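Local coordinates for Tas1 (Pseudomonas aeruginosa, PDB 6OX6), which pyrophosphorylates adenosine nucleotides to make (p)ppApp, draining ADP and ATP from competitor cells as a toxin exported by type VI secretion, at residues G254-A259 / A356-E361; E262-A267 / A308-I313; D317-V322 / I362-P367. All blocks are in the same frame, centred on the assembly; numbering follows the deposited sequence.

Contact 1 of 3, residues G254-A259 / A356-E361; sequences GKAPAA and AGIPGE
K255 leans on the loop residue A356 with the base of its side chain, while its amine is carried elsewhere. CG, set beside the backbone N by a chi1 of -57°, lies 3.2 Å from the carbonyl O of A356, a close C-H to oxygen approach, not counted as a hydrogen bond. Further along, CD rests 3.9 Å from I358 CG2, and bends at chi2 and chi4 lead the tip away from the segment 356-361. The K255 carbonyl O accepts A259 N at 2.9 Å, and the methyl of A356 sits beside that oxygen. A256 offers mainly its backbone, with CA 3.8 Å from I358 CD1, and its own methyl also packs on I283. A258 faces the loop directly, so that two methyls meet, CB of A258 and CB of A356, 3.7 Å apart. A259 then closes the row: its CB stands 3.5 Å from I358 CG1 and nearly as close to CD1. I358 can reach both A256 and A259 because its chi1 of 67° places CG1 between the backbone N and the carbonyl carbon. Between A356 and I358 the chain turns at G357, whose positive phi suits glycine, before strand 359-365 begins; T354 OG1 bonds to the I358 carbonyl. With no hydrogen bond joining the two segments, the start of helix 256-273 is held against this loop by van der Waals contact, mostly between apolar groups, small alanine methyls letting the backbones come near, while lysine lends its hydrocarbon part to the edge of the patch.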
loop_
_atom_site.group_PDB
_atom_site.type_symbol
_atom_site.label_atom_id
_atom_site.label_comp_id
_atom_site.label_asym_id
_atom_site.label_seq_id
_atom_site.Cartn_x
_atom_site.Cartn_y
_atom_site.Cartn_z
ATOM N N GLY A 254 -12.875 -2.020 18.048
ATOM C CA GLY A 254 -13.388 -3.243 18.641
ATOM C C GLY A 254 -13.879 -4.271 17.643
ATOM O O GLY A 254 -14.039 -5.449 18.000
ATOM N N LYS A 255 -14.124 -3.859 16.395
ATOM C CA LYS A 255 -14.470 -4.848 15.385
ATOM C C LYS A 255 -13.245 -5.518 14.780
ATOM O O LYS A 255 -13.396 -6.456 13.985
ATOM C CB LYS A 255 -15.329 -4.220 14.275
ATOM C CG LYS A 255 -16.633 -3.559 14.766
ATOM C CD LYS A 255 -16.621 -2.045 14.573
ATOM C CE LYS A 255 -18.029 -1.445 14.621
ATOM N NZ LYS A 255 -18.865 -2.150 15.615
ATOM N N ALA A 256 -12.045 -5.083 15.143
ATOM C CA ALA A 256 -10.839 -5.543 14.454
ATOM C C ALA A 256 -10.561 -7.026 14.709
ATOM O O ALA A 256 -10.228 -7.749 13.758
ATOM C CB ALA A 256 -9.647 -4.665 14.845
ATOM N N PRO A 257 -10.707 -7.537 15.952
ATOM C CA PRO A 257 -10.599 -8.998 16.141
ATOM C C PRO A 257 -11.551 -9.811 15.272
ATOM O O PRO A 257 -11.140 -10.828 14.700
ATOM C CB PRO A 257 -10.900 -9.172 17.637
ATOM C CG PRO A 257 -10.433 -7.913 18.257
ATOM C CD PRO A 257 -10.759 -6.832 17.251
ATOM N N ALA A 258 -12.814 -9.395 15.145
ATOM C CA ALA A 258 -13.730 -10.139 14.288
ATOM C C ALA A 258 -13.361 -9.988 12.814
ATOM O O ALA A 258 -13.528 -10.929 12.026
ATOM C CB ALA A 258 -15.167 -9.675 14.513
ATOM N N ALA A 259 -12.889 -8.805 12.408
ATOM C CA ALA A 259 -12.449 -8.669 11.021
ATOM C C ALA A 259 -11.228 -9.542 10.763
ATOM O O ALA A 259 -11.134 -10.203 9.719
ATOM C CB ALA A 259 -12.168 -7.208 10.695
ATOM N N ALA A 356 -17.937 -7.740 10.115
ATOM C CA ALA A 356 -17.866 -6.956 11.341
ATOM C C ALA A 356 -17.982 -5.456 11.103
ATOM O O ALA A 356 -18.030 -4.696 12.081
ATOM C CB ALA A 356 -16.564 -7.254 12.080
ATOM N N GLY A 357 -18.007 -5.011 9.844
ATOM C CA GLY A 357 -18.221 -3.615 9.530
ATOM C C GLY A 357 -16.973 -2.777 9.391
ATOM O O GLY A 357 -17.068 -1.541 9.426
ATOM N N ILE A 358 -15.804 -3.397 9.271
ATOM C CA ILE A 358 -14.571 -2.659 8.997
ATOM C C ILE A 358 -13.796 -3.399 7.921
ATOM O O ILE A 358 -14.016 -4.598 7.673
ATOM C CB ILE A 358 -13.702 -2.484 10.264
ATOM C CG1 ILE A 358 -13.169 -3.830 10.727
ATOM C CG2 ILE A 358 -14.439 -1.688 11.341
ATOM C CD1 ILE A 358 -11.784 -3.728 11.285
ATOM N N PRO A 359 -12.887 -2.708 7.250
ATOM C CA PRO A 359 -12.116 -3.354 6.184
ATOM C C PRO A 359 -10.984 -4.216 6.723
ATOM O O PRO A 359 -10.398 -3.955 7.779
ATOM C CB PRO A 359 -11.582 -2.173 5.355
ATOM C CG PRO A 359 -12.469 -1.011 5.714
ATOM C CD PRO A 359 -12.834 -1.244 7.172
ATOM N N GLY A 360 -10.718 -5.299 6.004
ATOM C CA GLY A 360 -9.532 -6.100 6.227
ATOM C C GLY A 360 -8.629 -5.993 5.013
ATOM O O GLY A 360 -9.103 -5.810 3.893
ATOM N N GLU A 361 -7.329 -6.092 5.248
ATOM C CA GLU A 361 -6.316 -6.035 4.192
ATOM C C GLU A 361 -5.731 -7.421 3.956
ATOM O O GLU A 361 -5.252 -8.057 4.894
ATOM C CB GLU A 361 -5.178 -5.076 4.553
ATOM C CG GLU A 361 -3.961 -5.225 3.632
ATOM C CD GLU A 361 -2.740 -4.383 4.053
ATOM O OE1 GLU A 361 -1.869 -4.887 4.825
ATOM O OE2 GLU A 361 -2.640 -3.218 3.598
#

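Contact 2 of 3, residues E262-A267 / A308-I313; sequences EIDAVA and ARNTII
N310 projects from its strand toward the helix that carries I263, D264 and A267, and its amide makes every hydrogen bond between the two segments. Starting at the backbone, N310 CB is 3.7 Å from D264 OD1. The torsion chi1, 55°, swings CG between the backbone N and the carbonyl carbon, where CG has D264 OD1 and the A267 methyl as neighbours. At the tip the amide divides. N310 ND2 donates to D264 OD1 at 2.6 Å; it meets that oxygen nearly along its C-O direction, and the oxygen lies close to the plane of the N310 amide, although amide and carboxylate are turned 32° apart. ND2 also makes a weak bond of 3.4 Å to I263 O, a carbonyl already taken by A267 N in the helix. N310 OD1 instead faces the A267 CB at 3.5 Å and is buried with no polar partner in the model. D264 has its own second partner, K260, bridged to OD2, which probably steadies the carboxylate that holds N310. Apolar contacts flank the amide: I263 CD1 lies 3.7 Å from A308 CB, and I312 CD1 lies 3.8 Å from A267 CA. Helix and strand run nearly parallel, their axes 8.4 Å apart at an angle of 15°. On the sheet beneath the helix, V278 of antiparallel strand 277-280 touches A267 and I312, while I362 of parallel strand 359-365 packs against I263, N310 and I312.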
loop_
_atom_site.group_PDB
_atom_site.type_symbol
_atom_site.label_atom_id
_atom_site.label_comp_id
_atom_site.label_asym_id
_atom_site.label_seq_id
_atom_site.Cartn_x
_atom_site.Cartn_y
_atom_site.Cartn_z
ATOM N N GLU A 262 -12.251 -13.077 10.236
ATOM C CA GLU A 262 -12.875 -13.210 8.929
ATOM C C GLU A 262 -11.839 -13.219 7.805
ATOM O O GLU A 262 -11.848 -14.114 6.951
ATOM C CB GLU A 262 -13.889 -12.088 8.740
ATOM C CG GLU A 262 -14.797 -12.277 7.560
ATOM C CD GLU A 262 -15.987 -11.335 7.605
ATOM O OE1 GLU A 262 -16.301 -10.810 8.704
ATOM O OE2 GLU A 262 -16.588 -11.110 6.537
ATOM N N ILE A 263 -10.934 -12.231 7.773
ATOM C CA ILE A 263 -9.985 -12.229 6.662
ATOM C C ILE A 263 -8.990 -13.382 6.798
ATOM O O ILE A 263 -8.526 -13.932 5.786
ATOM C CB ILE A 263 -9.264 -10.870 6.505
ATOM C CG1 ILE A 263 -8.497 -10.459 7.775
ATOM C CG2 ILE A 263 -10.253 -9.766 6.034
ATOM C CD1 ILE A 263 -7.576 -9.239 7.522
ATOM N N ASP A 264 -8.654 -13.781 8.035
ATOM C CA ASP A 264 -7.762 -14.929 8.216
ATOM C C ASP A 264 -8.405 -16.231 7.750
ATOM O O ASP A 264 -7.713 -17.104 7.212
ATOM C CB ASP A 264 -7.328 -15.059 9.675
ATOM C CG ASP A 264 -6.220 -14.082 10.057
ATOM O OD1 ASP A 264 -5.741 -13.310 9.184
ATOM O OD2 ASP A 264 -5.818 -14.102 11.249
ATOM N N ALA A 265 -9.719 -16.381 7.929
ATOM C CA ALA A 265 -10.382 -17.586 7.444
ATOM C C ALA A 265 -10.326 -17.668 5.919
ATOM O O ALA A 265 -9.949 -18.704 5.356
ATOM C CB ALA A 265 -11.826 -17.638 7.955
ATOM N N VAL A 266 -10.665 -16.573 5.225
ATOM C CA VAL A 266 -10.627 -16.611 3.763
ATOM C C VAL A 266 -9.187 -16.709 3.262
ATOM O O VAL A 266 -8.902 -17.406 2.279
ATOM C CB VAL A 266 -11.371 -15.398 3.172
ATOM C CG1 VAL A 266 -10.937 -14.138 3.854
ATOM C CG2 VAL A 266 -11.107 -15.267 1.674
ATOM N N ALA A 267 -8.255 -16.022 3.924
ATOM C CA ALA A 267 -6.859 -16.138 3.520
ATOM C C ALA A 267 -6.388 -17.592 3.563
ATOM O O ALA A 267 -5.802 -18.094 2.590
ATOM C CB ALA A 267 -5.976 -15.247 4.401
ATOM N N ALA A 308 -6.922 -4.974 10.654
ATOM C CA ALA A 308 -6.712 -6.399 10.467
ATOM C C ALA A 308 -6.023 -6.603 9.130
ATOM O O ALA A 308 -6.400 -5.980 8.123
ATOM C CB ALA A 308 -8.047 -7.157 10.493
ATOM N N ARG A 309 -5.021 -7.478 9.106
ATOM C CA ARG A 309 -4.308 -7.666 7.854
ATOM C C ARG A 309 -3.609 -9.011 7.855
ATOM O O ARG A 309 -3.281 -9.551 8.912
ATOM C CB ARG A 309 -3.304 -6.535 7.628
ATOM C CG ARG A 309 -2.216 -6.458 8.665
ATOM C CD ARG A 309 -1.106 -5.553 8.161
ATOM N NE ARG A 309 0.055 -5.619 9.036
ATOM C CZ ARG A 309 0.973 -6.583 8.982
ATOM N NH1 ARG A 309 0.879 -7.551 8.068
ATOM N NH2 ARG A 309 1.985 -6.573 9.838
ATOM N N ASN A 310 -3.370 -9.548 6.661
ATOM C CA ASN A 310 -2.479 -10.691 6.543
ATOM C C ASN A 310 -1.871 -10.705 5.147
ATOM O O ASN A 310 -2.130 -9.830 4.317
ATOM C CB ASN A 310 -3.185 -12.012 6.872
ATOM C CG ASN A 310 -4.419 -12.237 6.048
ATOM O OD1 ASN A 310 -4.375 -12.183 4.814
ATOM N ND2 ASN A 310 -5.524 -12.578 6.718
ATOM N N THR A 311 -1.017 -11.681 4.913
ATOM C CA THR A 311 -0.319 -11.840 3.650
ATOM C C THR A 311 -0.497 -13.275 3.181
ATOM O O THR A 311 -0.327 -14.217 3.966
ATOM C CB THR A 311 1.200 -11.520 3.785
ATOM O OG1 THR A 311 1.386 -10.214 4.350
ATOM C CG2 THR A 311 1.887 -11.560 2.434
ATOM N N ILE A 312 -0.812 -13.443 1.902
ATOM C CA ILE A 312 -0.846 -14.757 1.284
ATOM C C ILE A 312 0.400 -14.916 0.424
ATOM O O ILE A 312 0.672 -14.099 -0.466
ATOM C CB ILE A 312 -2.123 -14.959 0.466
ATOM C CG1 ILE A 312 -3.354 -14.820 1.368
ATOM C CG2 ILE A 312 -2.083 -16.294 -0.227
ATOM C CD1 ILE A 312 -4.686 -14.868 0.620
ATOM N N ILE A 313 1.182 -15.944 0.705
ATOM C CA ILE A 313 2.409 -16.208 -0.041
ATOM C C ILE A 313 2.149 -17.441 -0.882
ATOM O O ILE A 313 1.859 -18.514 -0.341
ATOM C CB ILE A 313 3.623 -16.403 0.886
ATOM C CG1 ILE A 313 3.858 -15.153 1.739
ATOM C CG2 ILE A 313 4.888 -16.766 0.098
ATOM C CD1 ILE A 313 3.272 -15.269 3.136
#

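Contact 3 of 3, residues D317-V322 / I362-P367; sequences DKVNTV and IQVNSP. With ACT (acetate ion), chain I.
V364 meets two valines from the start of helix 319-328, V319 and V322, one turn apart. The closer partner is V322, whose CG1 lies 3.9 Å from V364 CG2 and almost as near to V364 CG1; the two branched side chains pass at a slant. V319 stands off a little more, its CG1 4.2 Å from V364 CG1. Its other methyl, CG2, turns to the backbone where the strand ends, 3.9 Å from S366 N. With CG1 anti to the backbone N (chi1 176°), V319 sends that methyl to V364 and has CG2 left for the strand end. One shell out, V348 of the neighbouring strand touches both V319 and V364, while I312, V314 and H274 border V322. The V322 N bonds back to K318 O at 3.0 Å.

Polar groups bond around the strand end. N365 points away from the helix, and its OD1 accepts S366 N at 3.0 Å, the donor coming in at 99° to the C=O and tilted somewhat from the carbonyl plane. N365 ND2 bonds to S346 O and weakly to Y345 OH, so the amide has a partner at each end. S366 in turn is the N-cap of helix 367-373, with OG in a weak bond to M369 N. Q363 gives NE2 in a weak 3.3 Å bond to an acetate O; the ion, probably from the crystallisation liquor, is also held by K373.

No hydrogen bond crosses the contact: valine methyls meet one another and, at V319, the backbone of N365 and S366. Helix 319-328 therefore seats on the sheet through nondirectional contacts, and the directional bonds lie within the strand-to-helix turn, which they probably hold in shape beside V319.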
loop_
_atom_site.group_PDB
_atom_site.type_symbol
_atom_site.label_atom_id
_atom_site.label_comp_id
_atom_site.label_asym_id
_atom_site.label_seq_id
_atom_site.Cartn_x
_atom_site.Cartn_y
_atom_site.Cartn_z
ATOM N N ASP A 317 3.249 -17.781 -10.364
ATOM C CA ASP A 317 2.173 -17.854 -11.337
ATOM C C ASP A 317 0.801 -18.084 -10.701
ATOM O O ASP A 317 -0.206 -18.030 -11.412
ATOM C CB ASP A 317 2.509 -18.938 -12.359
ATOM C CG ASP A 317 2.914 -20.253 -11.706
ATOM O OD1 ASP A 317 2.788 -20.373 -10.466
ATOM O OD2 ASP A 317 3.367 -21.166 -12.439
ATOM N N LYS A 318 0.729 -18.321 -9.390
ATOM C CA LYS A 318 -0.553 -18.407 -8.695
ATOM C C LYS A 318 -1.019 -17.074 -8.134
ATOM O O LYS A 318 -2.191 -16.960 -7.751
ATOM C CB LYS A 318 -0.486 -19.405 -7.531
ATOM C CG LYS A 318 0.397 -20.605 -7.755
ATOM C CD LYS A 318 -0.078 -21.417 -8.925
ATOM C CE LYS A 318 0.253 -22.890 -8.745
ATOM N NZ LYS A 318 0.461 -23.543 -10.070
ATOM N N VAL A 319 -0.122 -16.084 -8.039
ATOM C CA VAL A 319 -0.486 -14.793 -7.452
ATOM C C VAL A 319 -1.742 -14.234 -8.111
ATOM O O VAL A 319 -2.658 -13.749 -7.438
ATOM C CB VAL A 319 0.674 -13.793 -7.572
ATOM C CG1 VAL A 319 0.210 -12.460 -7.056
ATOM C CG2 VAL A 319 1.900 -14.267 -6.780
ATOM N N ASN A 320 -1.742 -14.278 -9.440
ATOM C CA ASN A 320 -2.851 -13.783 -10.238
ATOM C C ASN A 320 -4.127 -14.553 -9.950
ATOM O O ASN A 320 -5.201 -13.964 -9.834
ATOM C CB ASN A 320 -2.515 -13.858 -11.728
ATOM C CG ASN A 320 -1.362 -12.953 -12.112
ATOM O OD1 ASN A 320 -1.128 -11.924 -11.480
ATOM N ND2 ASN A 320 -0.632 -13.334 -13.155
ATOM N N THR A 321 -4.013 -15.873 -9.833
ATOM C CA THR A 321 -5.203 -16.678 -9.549
ATOM C C THR A 321 -5.822 -16.261 -8.225
ATOM O O THR A 321 -7.037 -16.042 -8.138
ATOM C CB THR A 321 -4.857 -18.163 -9.534
ATOM O OG1 THR A 321 -4.148 -18.489 -10.731
ATOM C CG2 THR A 321 -6.116 -18.992 -9.465
ATOM N N VAL A 322 -4.979 -16.099 -7.190
ATOM C CA VAL A 322 -5.447 -15.643 -5.880
ATOM C C VAL A 322 -6.064 -14.250 -5.962
ATOM O O VAL A 322 -7.070 -13.968 -5.298
ATOM C CB VAL A 322 -4.300 -15.669 -4.857
ATOM C CG1 VAL A 322 -4.816 -15.180 -3.513
ATOM C CG2 VAL A 322 -3.718 -17.069 -4.752
ATOM N N ILE A 362 -5.744 -7.882 2.705
ATOM C CA ILE A 362 -5.070 -9.132 2.353
ATOM C C ILE A 362 -4.096 -8.871 1.207
ATOM O O ILE A 362 -4.515 -8.560 0.084
ATOM C CB ILE A 362 -6.052 -10.238 1.966
ATOM C CG1 ILE A 362 -6.992 -10.558 3.119
ATOM C CG2 ILE A 362 -5.261 -11.467 1.615
ATOM C CD1 ILE A 362 -8.115 -11.527 2.732
ATOM N N GLN A 363 -2.808 -9.046 1.469
ATOM C CA GLN A 363 -1.788 -8.888 0.441
ATOM C C GLN A 363 -1.381 -10.247 -0.094
ATOM O O GLN A 363 -1.438 -11.250 0.617
ATOM C CB GLN A 363 -0.552 -8.194 0.992
ATOM C CG GLN A 363 -0.781 -6.783 1.425
ATOM C CD GLN A 363 0.504 -6.163 1.877
ATOM O OE1 GLN A 363 0.938 -6.360 3.007
ATOM N NE2 GLN A 363 1.155 -5.468 0.982
ATOM N N VAL A 364 -0.931 -10.271 -1.341
ATOM C CA VAL A 364 -0.497 -11.502 -1.983
ATOM C C VAL A 364 0.782 -11.216 -2.744
ATOM O O VAL A 364 0.893 -10.189 -3.426
ATOM C CB VAL A 364 -1.555 -12.077 -2.952
ATOM C CG1 VAL A 364 -1.224 -13.508 -3.240
ATOM C CG2 VAL A 364 -2.990 -11.951 -2.387
ATOM N N ASN A 365 1.732 -12.138 -2.659
ATOM C CA ASN A 365 2.972 -11.998 -3.414
ATOM C C ASN A 365 3.674 -13.341 -3.429
ATOM O O ASN A 365 3.286 -14.271 -2.719
ATOM C CB ASN A 365 3.900 -10.935 -2.816
ATOM C CG ASN A 365 4.552 -10.072 -3.889
ATOM O OD1 ASN A 365 4.840 -10.554 -4.986
ATOM N ND2 ASN A 365 4.750 -8.792 -3.595
ATOM N N SER A 366 4.722 -13.423 -4.249
ATOM C CA SER A 366 5.557 -14.602 -4.344
ATOM C C SER A 366 6.679 -14.563 -3.308
ATOM O O SER A 366 6.995 -13.506 -2.743
ATOM C CB SER A 366 6.155 -14.702 -5.742
ATOM O OG SER A 366 6.907 -13.540 -6.037
ATOM N N PRO A 367 7.300 -15.713 -3.028
ATOM C CA PRO A 367 8.470 -15.691 -2.137
ATOM C C PRO A 367 9.615 -14.852 -2.687
ATOM O O PRO A 367 10.320 -14.193 -1.908
ATOM C CB PRO A 367 8.861 -17.177 -2.017
ATOM C CG PRO A 367 7.632 -17.949 -2.432
ATOM C CD PRO A 367 6.953 -17.083 -3.456
HETATM C C ACT I . 4.558 -7.369 1.194
HETATM O O ACT I . 4.430 -6.110 1.266
HETATM O OXT ACT I . 5.296 -8.129 1.886
HETATM C CH3 ACT I . 3.662 -8.070 0.091
#

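Reading from the N terminus, 254-259 begins helix 256-273 and 262-267 follows in the same helix. Contact 2 closes first, when strand 308-313 comes under that helix. Helix 319-328 starts soon after, with 317-322, but its partner arrives only once the chain has passed through strands 332-336 and 347-353. There 356-361 closes contact 1, with contact 2 nested inside its loop, and the adjoining 362-367 closes contact 3. Contacts 1 and 3 thus cross, whereas 2 and 3 run in series. Strand 359-365 serves both 1 and 3 and pairs in parallel with 308-313, so the two helices are tied to adjacent strands of one mixed sheet.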